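Local coordinates for protein bifunctional endo-1,4-beta-xylanase A (Neocallimastix patriciarum, PDB 2VG9) that hydrolyses internal beta-1,4 linkages of xylan as a family 11 glycoside hydrolase, at residues K66-D71 / W186-L191; I73-A78 / Y192-N197; Y112-D117 / I172-H177; Q141-G146 / T155-F160. One frame throughout, in Å; residues are numbered along the deposited sequence.

Interaction 1: K66-D71 / W186-L191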
loop_
_atom_site.group_PDB
_atom_site.type_symbol
_atom_site.label_atom_id
_atom_site.label_comp_id
_atom_site.label_asym_id
_atom_site.label_seq_id
_atom_site.Cartn_x
_atom_site.Cartn_y
_atom_site.Cartn_z
ATOM N N LYS A 66 -7.167 -14.046 11.081
ATOM C CA LYS A 66 -6.565 -14.428 9.807
ATOM C C LYS A 66 -7.237 -13.585 8.723
ATOM O O LYS A 66 -8.457 -13.487 8.680
ATOM C CB LYS A 66 -6.775 -15.910 9.561
ATOM C CG LYS A 66 -5.960 -16.521 8.418
ATOM C CD LYS A 66 -6.321 -17.999 8.294
ATOM C CE LYS A 66 -5.246 -18.753 7.600
ATOM N NZ LYS A 66 -5.775 -19.968 6.919
ATOM N N ALA A 67 -6.427 -12.991 7.853
ATOM C CA ALA A 67 -6.938 -12.074 6.829
ATOM C C ALA A 67 -8.029 -12.696 5.983
ATOM O O ALA A 67 -8.964 -12.001 5.541
ATOM C CB ALA A 67 -5.790 -11.534 5.962
ATOM N N THR A 68 -7.947 -14.016 5.767
ATOM C CA THR A 68 -8.939 -14.672 4.916
ATOM C C THR A 68 -10.217 -15.095 5.673
ATOM O O THR A 68 -11.175 -15.551 5.025
ATOM C CB THR A 68 -8.354 -15.917 4.209
ATOM O OG1 THR A 68 -7.605 -16.680 5.165
ATOM C CG2 THR A 68 -7.427 -15.506 3.047
ATOM N N ASP A 69 -10.221 -14.977 7.010
ATOM C CA ASP A 69 -11.472 -15.155 7.796
ATOM C C ASP A 69 -12.518 -14.083 7.543
ATOM O O ASP A 69 -13.698 -14.322 7.725
ATOM C CB ASP A 69 -11.203 -15.138 9.290
ATOM C CG ASP A 69 -10.559 -16.397 9.750
ATOM O OD1 ASP A 69 -10.277 -17.232 8.839
ATOM O OD2 ASP A 69 -10.259 -16.496 10.952
ATOM N N TYR A 70 -12.097 -12.878 7.196
ATOM C CA TYR A 70 -13.090 -11.849 6.841
ATOM C C TYR A 70 -13.807 -12.283 5.553
ATOM O O TYR A 70 -13.151 -12.559 4.520
ATOM C CB TYR A 70 -12.396 -10.509 6.666
ATOM C CG TYR A 70 -11.764 -9.999 7.927
ATOM C CD1 TYR A 70 -12.487 -9.179 8.811
ATOM C CD2 TYR A 70 -10.437 -10.318 8.246
ATOM C CE1 TYR A 70 -11.893 -8.686 9.989
ATOM C CE2 TYR A 70 -9.849 -9.849 9.424
ATOM C CZ TYR A 70 -10.581 -9.038 10.279
ATOM O OH TYR A 70 -9.990 -8.585 11.415
ATOM N N ASP A 71 -15.137 -12.354 5.614
ATOM C CA ASP A 71 -15.947 -12.858 4.494
ATOM C C ASP A 71 -15.799 -12.008 3.251
ATOM O O ASP A 71 -15.656 -12.537 2.146
ATOM C CB ASP A 71 -17.421 -12.961 4.881
ATOM C CG ASP A 71 -17.727 -14.218 5.712
ATOM O OD1 ASP A 71 -16.946 -15.201 5.666
ATOM O OD2 ASP A 71 -18.756 -14.213 6.412
ATOM N N TRP A 186 0.501 -19.833 0.052
ATOM C CA TRP A 186 1.245 -18.883 0.860
ATOM C C TRP A 186 0.602 -18.708 2.222
ATOM O O TRP A 186 -0.622 -18.669 2.330
ATOM C CB TRP A 186 1.376 -17.519 0.168
ATOM C CG TRP A 186 1.877 -17.602 -1.263
ATOM C CD1 TRP A 186 2.563 -18.629 -1.839
ATOM C CD2 TRP A 186 1.775 -16.581 -2.254
ATOM N NE1 TRP A 186 2.870 -18.318 -3.140
ATOM C CE2 TRP A 186 2.378 -17.069 -3.425
ATOM C CE3 TRP A 186 1.207 -15.302 -2.266
ATOM C CZ2 TRP A 186 2.441 -16.322 -4.604
ATOM C CZ3 TRP A 186 1.262 -14.557 -3.442
ATOM C CH2 TRP A 186 1.853 -15.076 -4.600
ATOM N N GLY A 187 1.432 -18.611 3.255
ATOM C CA GLY A 187 0.941 -18.434 4.629
ATOM C C GLY A 187 0.309 -17.057 4.860
ATOM O O GLY A 187 0.864 -16.043 4.407
ATOM N N ILE A 188 -0.836 -17.046 5.565
ATOM C CA ILE A 188 -1.667 -15.854 5.792
ATOM C C ILE A 188 -1.888 -15.607 7.280
ATOM O O ILE A 188 -2.590 -16.382 7.934
ATOM C CB ILE A 188 -3.083 -15.998 5.136
ATOM C CG1 ILE A 188 -2.993 -16.430 3.651
ATOM C CG2 ILE A 188 -3.940 -14.709 5.367
ATOM C CD1 ILE A 188 -2.470 -15.332 2.671
ATOM N N GLY A 189 -1.268 -14.544 7.796
ATOM C CA GLY A 189 -1.386 -14.161 9.207
ATOM C C GLY A 189 -2.587 -13.268 9.482
ATOM O O GLY A 189 -3.535 -13.239 8.707
ATOM N N ASN A 190 -2.546 -12.545 10.592
ATOM C CA ASN A 190 -3.716 -11.753 11.031
ATOM C C ASN A 190 -3.721 -10.388 10.329
ATOM O O ASN A 190 -2.677 -9.767 10.179
ATOM C CB ASN A 190 -3.690 -11.546 12.542
ATOM C CG ASN A 190 -3.896 -12.841 13.336
ATOM O OD1 ASN A 190 -4.630 -13.742 12.920
ATOM N ND2 ASN A 190 -3.263 -12.914 14.510
ATOM N N LEU A 191 -4.890 -9.916 9.921
ATOM C CA LEU A 191 -4.939 -8.676 9.150
ATOM C C LEU A 191 -4.618 -7.422 9.993
ATOM O O LEU A 191 -5.349 -7.074 10.911
ATOM C CB LEU A 191 -6.282 -8.552 8.431
ATOM C CG LEU A 191 -6.437 -7.358 7.476
ATOM C CD1 LEU A 191 -5.335 -7.359 6.325
ATOM C CD2 LEU A 191 -7.862 -7.439 6.922
HETATM O O HOH W 1 -7.349 -8.746 12.086
#
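A67 points its methyl group into the notch between I188 and L191, with CB 3.7 Å from CG2 of I188 and 3.9 Å from CB of L191. I188 presents CG2 because that branch stands opposite its backbone N, while CG1 lies beside the N (chi1 -51°). I188 CG2 also lies near OG1 of T68. K66 leaves in the other direction. Its chain, extended beyond CG, crosses I188 at about a right angle, and CG comes within 3.4 Å of the I188 carbonyl oxygen. Backbone support is slight but well directed: A67 N donates to G189 O at 3.0 Å (158° at the hydrogen), and K66 pairs with N190 in a single bridge. On the far side of A67, the Y70 ring crosses L191 obliquely, its CE2 3.9 Å from L191 CB. A water near the plane of that ring joins the hydroxyl to the backbone, 2.7 Å from Y70 OH and 2.9 Å from L191 O. F99 and F178 extend the apolar surface around A67 and L191. The contact thus joins the loop before strand 73-86, which belongs to one sheet of the family 11 jelly roll, to strand 190-200 of the other.

Interaction 2: I73-A78 / Y192-N197; sequences IGLDYA and YEVALN
L75 spreads its two methyl groups over V194 and L196 of the facing strand. Its CD1 lies 4.1 Å from V194 CG1, and CD2 lies 4.3 Å from L196 CD1. With CG opposite the backbone N (chi1 -177°), the leucine stretches far enough across the gap for its side chain and that of V194 to slide past each other in opposite directions. V194 turns its second branch to another neighbour, its CG2 meeting CG2 of I73 at 4.2 Å, so one valine serves two residues of segment 73-78. At the other end, L196 CD2 packs 4.1 Å from Y77 CB and reaches the tyrosine ring obliquely. The Y77 hydroxyl is bonded to E116. No hydrogen bond crosses the gap: the segment axes run 9.1 Å apart at -17°, a separation filled by side chains alone. Every residue that touches is buried, and V174 of helix 174-182 packs beside I73, L75 and V194. Strand 73-86 hydrogen-bonds within the six-stranded sheet, to strands 169-173 and 203-216, whereas strand 190-200 belongs to the other, curled sheet. This near-aligned, face-to-face packing of mainly aliphatic side chains from two sheets is part of the hydrophobic core of the beta sandwich on which the family 11 jelly roll is built.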
loop_
_atom_site.group_PDB
_atom_site.type_symbol
_atom_site.label_atom_id
_atom_site.label_comp_id
_atom_site.label_asym_id
_atom_site.label_seq_id
_atom_site.Cartn_x
_atom_site.Cartn_y
_atom_site.Cartn_z
ATOM N N ILE A 73 -14.004 -8.056 2.002
ATOM C CA ILE A 73 -13.329 -6.777 2.269
ATOM C C ILE A 73 -13.369 -6.018 0.947
ATOM O O ILE A 73 -12.864 -6.502 -0.062
ATOM C CB ILE A 73 -11.873 -6.933 2.798
ATOM C CG1 ILE A 73 -11.811 -7.803 4.069
ATOM C CG2 ILE A 73 -11.205 -5.503 3.029
ATOM C CD1 ILE A 73 -10.333 -8.149 4.510
ATOM N N GLY A 74 -14.029 -4.862 0.951
ATOM C CA GLY A 74 -14.101 -4.017 -0.247
ATOM C C GLY A 74 -13.285 -2.738 -0.092
ATOM O O GLY A 74 -13.174 -2.184 1.022
ATOM N N LEU A 75 -12.705 -2.270 -1.197
ATOM C CA LEU A 75 -12.072 -0.943 -1.227
ATOM C C LEU A 75 -12.487 -0.265 -2.523
ATOM O O LEU A 75 -12.288 -0.825 -3.609
ATOM C CB LEU A 75 -10.527 -1.006 -1.085
ATOM C CG LEU A 75 -9.718 0.334 -1.024
ATOM C CD1 LEU A 75 -8.431 0.183 -0.216
ATOM C CD2 LEU A 75 -9.343 0.854 -2.422
ATOM N N ASP A 76 -13.048 0.941 -2.396
ATOM C CA ASP A 76 -13.472 1.723 -3.545
ATOM C C ASP A 76 -12.686 3.002 -3.476
ATOM O O ASP A 76 -12.553 3.569 -2.402
ATOM C CB ASP A 76 -14.964 2.034 -3.466
ATOM C CG ASP A 76 -15.820 0.803 -3.547
ATOM O OD1 ASP A 76 -15.698 0.073 -4.516
ATOM O OD2 ASP A 76 -16.630 0.555 -2.630
ATOM N N TYR A 77 -12.147 3.443 -4.600
ATOM C CA TYR A 77 -11.294 4.623 -4.626
ATOM C C TYR A 77 -11.475 5.388 -5.948
ATOM O O TYR A 77 -11.867 4.817 -6.975
ATOM C CB TYR A 77 -9.810 4.227 -4.381
ATOM C CG TYR A 77 -9.144 3.555 -5.580
ATOM C CD1 TYR A 77 -8.215 4.254 -6.372
ATOM C CD2 TYR A 77 -9.456 2.237 -5.921
ATOM C CE1 TYR A 77 -7.609 3.632 -7.522
ATOM C CE2 TYR A 77 -8.873 1.602 -7.047
ATOM C CZ TYR A 77 -7.960 2.314 -7.837
ATOM O OH TYR A 77 -7.426 1.680 -8.900
ATOM N N ALA A 78 -11.236 6.695 -5.906
ATOM C CA ALA A 78 -11.056 7.501 -7.133
ATOM C C ALA A 78 -9.969 8.537 -6.839
ATOM O O ALA A 78 -10.026 9.213 -5.799
ATOM C CB ALA A 78 -12.372 8.193 -7.566
ATOM N N TYR A 192 -3.523 -6.748 9.665
ATOM C CA TYR A 192 -3.123 -5.533 10.333
ATOM C C TYR A 192 -3.946 -4.311 9.891
ATOM O O TYR A 192 -4.457 -3.587 10.725
ATOM C CB TYR A 192 -1.622 -5.315 10.086
ATOM C CG TYR A 192 -1.027 -4.047 10.667
ATOM C CD1 TYR A 192 -0.906 -3.895 12.051
ATOM C CD2 TYR A 192 -0.556 -3.015 9.845
ATOM C CE1 TYR A 192 -0.352 -2.753 12.620
ATOM C CE2 TYR A 192 0.020 -1.842 10.410
ATOM C CZ TYR A 192 0.116 -1.732 11.807
ATOM O OH TYR A 192 0.655 -0.619 12.440
ATOM N N GLU A 193 -4.025 -4.066 8.578
ATOM C CA GLU A 193 -4.727 -2.900 8.005
ATOM C C GLU A 193 -4.948 -3.119 6.514
ATOM O O GLU A 193 -4.348 -4.020 5.906
ATOM C CB GLU A 193 -3.870 -1.642 8.132
ATOM C CG GLU A 193 -2.666 -1.696 7.155
ATOM C CD GLU A 193 -1.684 -0.556 7.334
ATOM O OE1 GLU A 193 -2.115 0.571 7.656
ATOM O OE2 GLU A 193 -0.477 -0.795 7.162
ATOM N N VAL A 194 -5.810 -2.281 5.934
ATOM C CA VAL A 194 -6.040 -2.234 4.499
ATOM C C VAL A 194 -6.033 -0.752 4.173
ATOM O O VAL A 194 -6.887 0.029 4.648
ATOM C CB VAL A 194 -7.383 -2.893 4.055
ATOM C CG1 VAL A 194 -7.614 -2.722 2.540
ATOM C CG2 VAL A 194 -7.426 -4.409 4.415
ATOM N N ALA A 195 -5.046 -0.359 3.374
ATOM C CA ALA A 195 -4.820 1.041 3.120
ATOM C C ALA A 195 -4.662 1.288 1.650
ATOM O O ALA A 195 -4.312 0.379 0.911
ATOM C CB ALA A 195 -3.548 1.533 3.891
ATOM N N LEU A 196 -4.930 2.523 1.227
ATOM C CA LEU A 196 -4.505 2.995 -0.085
ATOM C C LEU A 196 -3.244 3.863 0.054
ATOM O O LEU A 196 -3.198 4.775 0.868
ATOM C CB LEU A 196 -5.619 3.745 -0.786
ATOM C CG LEU A 196 -5.273 4.004 -2.246
ATOM C CD1 LEU A 196 -5.466 2.697 -3.059
ATOM C CD2 LEU A 196 -6.133 5.198 -2.749
ATOM N N ASN A 197 -2.241 3.570 -0.766
ATOM C CA ASN A 197 -0.873 4.032 -0.550
ATOM C C ASN A 197 -0.281 4.632 -1.832
ATOM O O ASN A 197 -0.371 4.029 -2.880
ATOM C CB ASN A 197 -0.043 2.805 -0.087
ATOM C CG ASN A 197 1.465 3.083 0.007
ATOM O OD1 ASN A 197 1.898 3.931 0.750
ATOM N ND2 ASN A 197 2.265 2.304 -0.720
#

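Interaction 3: Y112-D117 / I172-H177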
loop_
_atom_site.group_PDB
_atom_site.type_symbol
_atom_site.label_atom_id
_atom_site.label_comp_id
_atom_site.label_asym_id
_atom_site.label_seq_id
_atom_site.Cartn_x
_atom_site.Cartn_y
_atom_site.Cartn_z
ATOM N N TYR A 112 1.927 -6.548 2.012
ATOM C CA TYR A 112 1.243 -6.873 0.755
ATOM C C TYR A 112 0.897 -5.584 -0.031
ATOM O O TYR A 112 0.740 -4.494 0.557
ATOM C CB TYR A 112 -0.004 -7.745 1.020
ATOM C CG TYR A 112 -1.170 -7.001 1.668
ATOM C CD1 TYR A 112 -1.997 -6.162 0.890
ATOM C CD2 TYR A 112 -1.447 -7.124 3.044
ATOM C CE1 TYR A 112 -3.067 -5.459 1.444
ATOM C CE2 TYR A 112 -2.578 -6.429 3.642
ATOM C CZ TYR A 112 -3.363 -5.594 2.809
ATOM O OH TYR A 112 -4.449 -4.889 3.274
ATOM N N TYR A 113 0.844 -5.723 -1.355
ATOM C CA TYR A 113 0.609 -4.631 -2.289
ATOM C C TYR A 113 -0.381 -5.108 -3.344
ATOM O O TYR A 113 -0.196 -6.163 -3.977
ATOM C CB TYR A 113 1.892 -4.246 -3.021
ATOM C CG TYR A 113 3.002 -3.783 -2.142
ATOM C CD1 TYR A 113 3.265 -2.426 -1.959
ATOM C CD2 TYR A 113 3.830 -4.712 -1.520
ATOM C CE1 TYR A 113 4.310 -2.012 -1.124
ATOM C CE2 TYR A 113 4.848 -4.322 -0.701
ATOM C CZ TYR A 113 5.091 -2.984 -0.509
ATOM O OH TYR A 113 6.145 -2.659 0.314
ATOM N N ILE A 114 -1.434 -4.335 -3.550
ATOM C CA ILE A 114 -2.274 -4.578 -4.705
ATOM C C ILE A 114 -2.109 -3.334 -5.565
ATOM O O ILE A 114 -2.695 -2.279 -5.274
ATOM C CB ILE A 114 -3.760 -4.816 -4.327
ATOM C CG1 ILE A 114 -3.886 -6.060 -3.420
ATOM C CG2 ILE A 114 -4.619 -5.003 -5.582
ATOM C CD1 ILE A 114 -5.212 -6.105 -2.689
ATOM N N ILE A 115 -1.271 -3.453 -6.601
ATOM C CA ILE A 115 -0.813 -2.255 -7.306
ATOM C C ILE A 115 -1.699 -1.970 -8.494
ATOM O O ILE A 115 -1.740 -2.746 -9.451
ATOM C CB ILE A 115 0.676 -2.354 -7.729
ATOM C CG1 ILE A 115 1.546 -2.757 -6.528
ATOM C CG2 ILE A 115 1.143 -1.056 -8.393
ATOM C CD1 ILE A 115 3.052 -2.886 -6.833
ATOM N N GLU A 116 -2.381 -0.825 -8.411
ATOM C CA GLU A 116 -3.349 -0.364 -9.405
ATOM C C GLU A 116 -2.734 0.470 -10.522
ATOM O O GLU A 116 -3.207 0.448 -11.662
ATOM C CB GLU A 116 -4.438 0.452 -8.693
ATOM C CG GLU A 116 -5.221 -0.384 -7.718
ATOM C CD GLU A 116 -6.188 -1.340 -8.454
ATOM O OE1 GLU A 116 -7.267 -0.875 -8.910
ATOM O OE2 GLU A 116 -5.854 -2.541 -8.586
ATOM N N ASP A 117 -1.682 1.200 -10.190
ATOM C CA ASP A 117 -1.012 2.085 -11.130
ATOM C C ASP A 117 0.399 2.304 -10.581
ATOM O O ASP A 117 0.655 2.129 -9.357
ATOM C CB ASP A 117 -1.777 3.421 -11.264
ATOM C CG ASP A 117 -1.450 4.189 -12.566
ATOM O OD1 ASP A 117 -0.587 3.783 -13.349
ATOM O OD2 ASP A 117 -2.065 5.239 -12.800
ATOM N N ILE A 172 -12.108 -2.590 -5.676
ATOM C CA ILE A 172 -11.229 -3.734 -5.431
ATOM C C ILE A 172 -11.850 -4.635 -4.357
ATOM O O ILE A 172 -12.131 -4.196 -3.231
ATOM C CB ILE A 172 -9.807 -3.292 -4.974
ATOM C CG1 ILE A 172 -9.161 -2.351 -6.037
ATOM C CG2 ILE A 172 -8.914 -4.537 -4.563
ATOM C CD1 ILE A 172 -7.934 -1.629 -5.555
ATOM N N THR A 173 -12.062 -5.893 -4.728
ATOM C CA THR A 173 -12.412 -6.927 -3.770
ATOM C C THR A 173 -11.131 -7.454 -3.134
ATOM O O THR A 173 -10.581 -8.500 -3.530
ATOM C CB THR A 173 -13.250 -8.057 -4.401
ATOM O OG1 THR A 173 -14.238 -7.478 -5.271
ATOM C CG2 THR A 173 -13.903 -8.943 -3.295
ATOM N N VAL A 174 -10.673 -6.708 -2.131
ATOM C CA VAL A 174 -9.439 -6.990 -1.420
ATOM C C VAL A 174 -9.426 -8.460 -0.924
ATOM O O VAL A 174 -8.408 -9.156 -1.042
ATOM C CB VAL A 174 -9.258 -5.990 -0.237
ATOM C CG1 VAL A 174 -8.074 -6.372 0.636
ATOM C CG2 VAL A 174 -9.082 -4.523 -0.779
ATOM N N SER A 175 -10.564 -8.947 -0.421
ATOM C CA SER A 175 -10.640 -10.332 0.073
ATOM C C SER A 175 -10.390 -11.388 -1.021
ATOM O O SER A 175 -9.962 -12.495 -0.706
ATOM C CB SER A 175 -12.007 -10.582 0.764
ATOM O OG SER A 175 -13.095 -10.042 0.011
ATOM N N ASP A 176 -10.665 -11.058 -2.292
ATOM C CA ASP A 176 -10.415 -11.963 -3.439
ATOM C C ASP A 176 -8.896 -12.107 -3.745
ATOM O O ASP A 176 -8.436 -13.181 -4.106
ATOM C CB ASP A 176 -11.158 -11.484 -4.699
ATOM C CG ASP A 176 -12.598 -11.944 -4.758
ATOM O OD1 ASP A 176 -13.071 -12.571 -3.774
ATOM O OD2 ASP A 176 -13.252 -11.655 -5.799
ATOM N N HIS A 177 -8.135 -11.016 -3.590
ATOM C CA HIS A 177 -6.676 -11.040 -3.661
ATOM C C HIS A 177 -6.131 -11.912 -2.552
ATOM O O HIS A 177 -5.287 -12.766 -2.812
ATOM C CB HIS A 177 -6.092 -9.626 -3.590
ATOM C CG HIS A 177 -6.337 -8.825 -4.836
ATOM N ND1 HIS A 177 -7.485 -8.080 -5.036
ATOM C CD2 HIS A 177 -5.611 -8.700 -5.968
ATOM C CE1 HIS A 177 -7.438 -7.508 -6.229
ATOM N NE2 HIS A 177 -6.318 -7.877 -6.814
#
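E116 OE1 is gripped by the hydroxyl of Y77 and by R167, which makes a salt bridge through NE, while OE2 takes a bond with Y137 OH; across the contact I172 covers one face of the same carboxylate, its CD1 3.4 Å from E116 CD. The glutamate gets there by a chain bent at chi2 (-74°), which folds its acid group toward I172 of strand 169-173. A leucine here would probably keep some of the packing on I172 but leave R167 without its countercharge and the Y77 and Y137 hydroxyls without their acceptor. Nearer the helix, I114 lies against the imidazole of H177. Its CG2 sits over one face, 3.8 Å from the ring centroid, in a CH-pi contact, and its CD1 touches the root of the ring, 3.6 Å from H177 CG. Y137 meets this imidazole edge-to-face, and H177 ND1 makes a weak, long bond to T173 O. I114 CD1 also looks toward I172 CG2 and V174 CG1, both at 4.4 Å. With a guanidinium countercharge and two hydroxyls bonded to it, and the H177 imidazole nearby but not in contact, the buried carboxylate is probably ionised despite the carbon over its face.

Interaction 4: Q141-G146 / T155-F160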
loop_
_atom_site.group_PDB
_atom_site.type_symbol
_atom_site.label_atom_id
_atom_site.label_comp_id
_atom_site.label_asym_id
_atom_site.label_seq_id
_atom_site.Cartn_x
_atom_site.Cartn_y
_atom_site.Cartn_z
ATOM N N GLN A 141 5.235 -13.605 -4.946
ATOM C CA GLN A 141 5.761 -13.244 -3.640
ATOM C C GLN A 141 7.273 -13.158 -3.715
ATOM O O GLN A 141 7.882 -13.683 -4.649
ATOM C CB GLN A 141 5.275 -14.195 -2.524
ATOM C CG GLN A 141 5.496 -15.695 -2.781
ATOM C CD GLN A 141 6.858 -16.161 -2.332
ATOM O OE1 GLN A 141 7.371 -15.690 -1.333
ATOM N NE2 GLN A 141 7.457 -17.095 -3.079
ATOM N N MET A 142 7.872 -12.446 -2.767
ATOM C CA MET A 142 9.339 -12.325 -2.717
ATOM C C MET A 142 9.827 -12.007 -1.318
ATOM O O MET A 142 9.075 -11.490 -0.510
ATOM C CB MET A 142 9.873 -11.326 -3.760
ATOM C CG MET A 142 9.664 -9.831 -3.526
ATOM S SD MET A 142 9.897 -8.907 -5.102
ATOM C CE MET A 142 11.452 -9.591 -5.670
ATOM N N ASP A 143 11.066 -12.389 -1.029
ATOM C CA ASP A 143 11.718 -12.022 0.213
ATOM C C ASP A 143 12.064 -10.531 0.191
ATOM O O ASP A 143 12.275 -9.920 -0.878
ATOM C CB ASP A 143 13.004 -12.846 0.438
ATOM C CG ASP A 143 12.743 -14.328 0.708
ATOM O OD1 ASP A 143 11.605 -14.732 1.022
ATOM O OD2 ASP A 143 13.710 -15.120 0.632
ATOM N N HIS A 144 12.083 -9.941 1.374
ATOM C CA HIS A 144 12.607 -8.596 1.568
ATOM C C HIS A 144 13.256 -8.555 2.940
ATOM O O HIS A 144 12.830 -9.276 3.840
ATOM C CB HIS A 144 11.510 -7.543 1.458
ATOM C CG HIS A 144 12.027 -6.138 1.381
ATOM N ND1 HIS A 144 11.979 -5.265 2.450
ATOM C CD2 HIS A 144 12.620 -5.461 0.370
ATOM C CE1 HIS A 144 12.515 -4.109 2.100
ATOM N NE2 HIS A 144 12.927 -4.208 0.848
ATOM N N THR A 145 14.299 -7.741 3.077
ATOM C CA THR A 145 14.979 -7.530 4.362
ATOM C C THR A 145 14.980 -6.029 4.668
ATOM O O THR A 145 15.394 -5.196 3.848
ATOM C CB THR A 145 16.409 -8.170 4.393
ATOM O OG1 THR A 145 16.352 -9.520 3.882
ATOM C CG2 THR A 145 16.955 -8.209 5.829
ATOM N N GLY A 146 14.439 -5.686 5.823
ATOM C CA GLY A 146 14.260 -4.304 6.165
ATOM C C GLY A 146 13.416 -4.110 7.398
ATOM O O GLY A 146 12.970 -5.079 8.013
ATOM N N THR A 155 14.056 -10.356 7.802
ATOM C CA THR A 155 13.738 -10.913 6.510
ATOM C C THR A 155 12.284 -11.373 6.596
ATOM O O THR A 155 11.935 -12.149 7.486
ATOM C CB THR A 155 14.740 -12.026 6.110
ATOM O OG1 THR A 155 15.983 -11.409 5.724
ATOM C CG2 THR A 155 14.218 -12.843 4.916
ATOM N N PHE A 156 11.434 -10.833 5.711
ATOM C CA PHE A 156 10.004 -11.147 5.699
ATOM C C PHE A 156 9.529 -11.361 4.257
ATOM O O PHE A 156 10.322 -11.318 3.310
ATOM C CB PHE A 156 9.178 -10.056 6.443
ATOM C CG PHE A 156 9.317 -8.660 5.866
ATOM C CD1 PHE A 156 8.353 -8.149 4.976
ATOM C CD2 PHE A 156 10.401 -7.847 6.216
ATOM C CE1 PHE A 156 8.491 -6.877 4.435
ATOM C CE2 PHE A 156 10.554 -6.567 5.683
ATOM C CZ PHE A 156 9.595 -6.076 4.787
ATOM N N LYS A 157 8.238 -11.608 4.092
ATOM C CA LYS A 157 7.664 -11.805 2.756
ATOM C C LYS A 157 6.860 -10.591 2.300
ATOM O O LYS A 157 6.186 -9.928 3.109
ATOM C CB LYS A 157 6.740 -13.027 2.746
ATOM C CG LYS A 157 7.463 -14.355 3.011
ATOM C CD LYS A 157 8.278 -14.753 1.814
ATOM C CE LYS A 157 8.774 -16.175 1.929
ATOM N NZ LYS A 157 9.534 -16.501 0.707
ATOM N N GLN A 158 6.919 -10.322 0.999
ATOM C CA GLN A 158 5.990 -9.389 0.366
ATOM C C GLN A 158 5.087 -10.167 -0.583
ATOM O O GLN A 158 5.560 -11.035 -1.323
ATOM C CB GLN A 158 6.766 -8.295 -0.362
ATOM C CG GLN A 158 7.564 -7.389 0.592
ATOM C CD GLN A 158 8.506 -6.453 -0.133
ATOM O OE1 GLN A 158 9.159 -6.838 -1.098
ATOM N NE2 GLN A 158 8.587 -5.225 0.337
ATOM N N TYR A 159 3.785 -9.904 -0.543
ATOM C CA TYR A 159 2.863 -10.476 -1.532
ATOM C C TYR A 159 2.407 -9.347 -2.442
ATOM O O TYR A 159 2.145 -8.244 -1.983
ATOM C CB TYR A 159 1.637 -11.165 -0.898
ATOM C CG TYR A 159 1.918 -12.338 -0.004
ATOM C CD1 TYR A 159 3.202 -12.911 0.069
ATOM C CD2 TYR A 159 0.890 -12.917 0.734
ATOM C CE1 TYR A 159 3.468 -14.006 0.908
ATOM C CE2 TYR A 159 1.138 -14.013 1.574
ATOM C CZ TYR A 159 2.430 -14.550 1.653
ATOM O OH TYR A 159 2.650 -15.627 2.487
ATOM N N PHE A 160 2.290 -9.668 -3.722
ATOM C CA PHE A 160 1.929 -8.721 -4.790
ATOM C C PHE A 160 0.849 -9.250 -5.669
ATOM O O PHE A 160 0.880 -10.422 -6.032
ATOM C CB PHE A 160 3.141 -8.464 -5.732
ATOM C CG PHE A 160 4.274 -7.707 -5.064
ATOM C CD1 PHE A 160 4.292 -6.306 -5.097
ATOM C CD2 PHE A 160 5.318 -8.407 -4.392
ATOM C CE1 PHE A 160 5.332 -5.577 -4.460
ATOM C CE2 PHE A 160 6.363 -7.701 -3.781
ATOM C CZ PHE A 160 6.368 -6.284 -3.803
HETATM O O HOH W 2 12.222 -7.403 -1.906
#
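K157 NZ holds two side chains of the adjacent strand at once: it forms a salt bridge with D143 OD1 at 2.7 Å and donates to Q141 OE1 at 3.1 Å, in the plane of the amide and on a lone pair. The lysine bends at chi2 (-73°) and then runs straight, alongside D143. An alanine here would probably leave the D143 carboxylate without its countercharge and the Q141 amide freer to turn. On the same face, T145 OG1 and T155 OG1 share a hydrogen bond of 2.7 Å. Between these side chains the backbones pair antiparallel, M142 with Q158 and H144 with F156 being the hydrogen-bonded pairs; the bond from Q158 N to M142 O is nearly straight, at 173°. These strands lead into a hairpin that probably corresponds to the thumb of family 11 xylanases, which overhangs the substrate cleft. On the opposite face the Q158 amide lies across one face of the H144 ring, their planes 20° apart, with Q158 OE1 3.5 Å from H144 CB; Q158 NE2 is bonded to E111. A water links Q158 OE1 to D143 O. Beyond it, M142 makes an oblique Met-aromatic contact with F160, SD being 5.0 Å from the ring centroid. Back on the lysine face, Q141 CB rests obliquely on the Y159 ring, 3.6 Å from CD1, while Y159 OH bonds to G187 O.

Overall arrangement
Interactions 2 and 3 lie closest, their centres about 8 Å apart, and share polar links: Y77 OH meets E116 OE1 at 2.6 Å, and L75 O meets I172 N at 2.7 Å. Interaction 1 continues the core beyond interaction 2, with L191 CD2 3.5 Å from I73 CD1. Interactions 3 and 4 adjoin through neighbouring strands, Y113 N lying 2.9 Å from Y159 O. Interaction 4 also reaches interaction 1, where Y159 OH is 2.7 Å from G187 O, but stays about 9 Å from interaction 2 at the nearest atoms. Together the contacts extend from the sandwich core to the probable thumb hairpin of interaction 4, which in family 11 enzymes borders the xylan cleft.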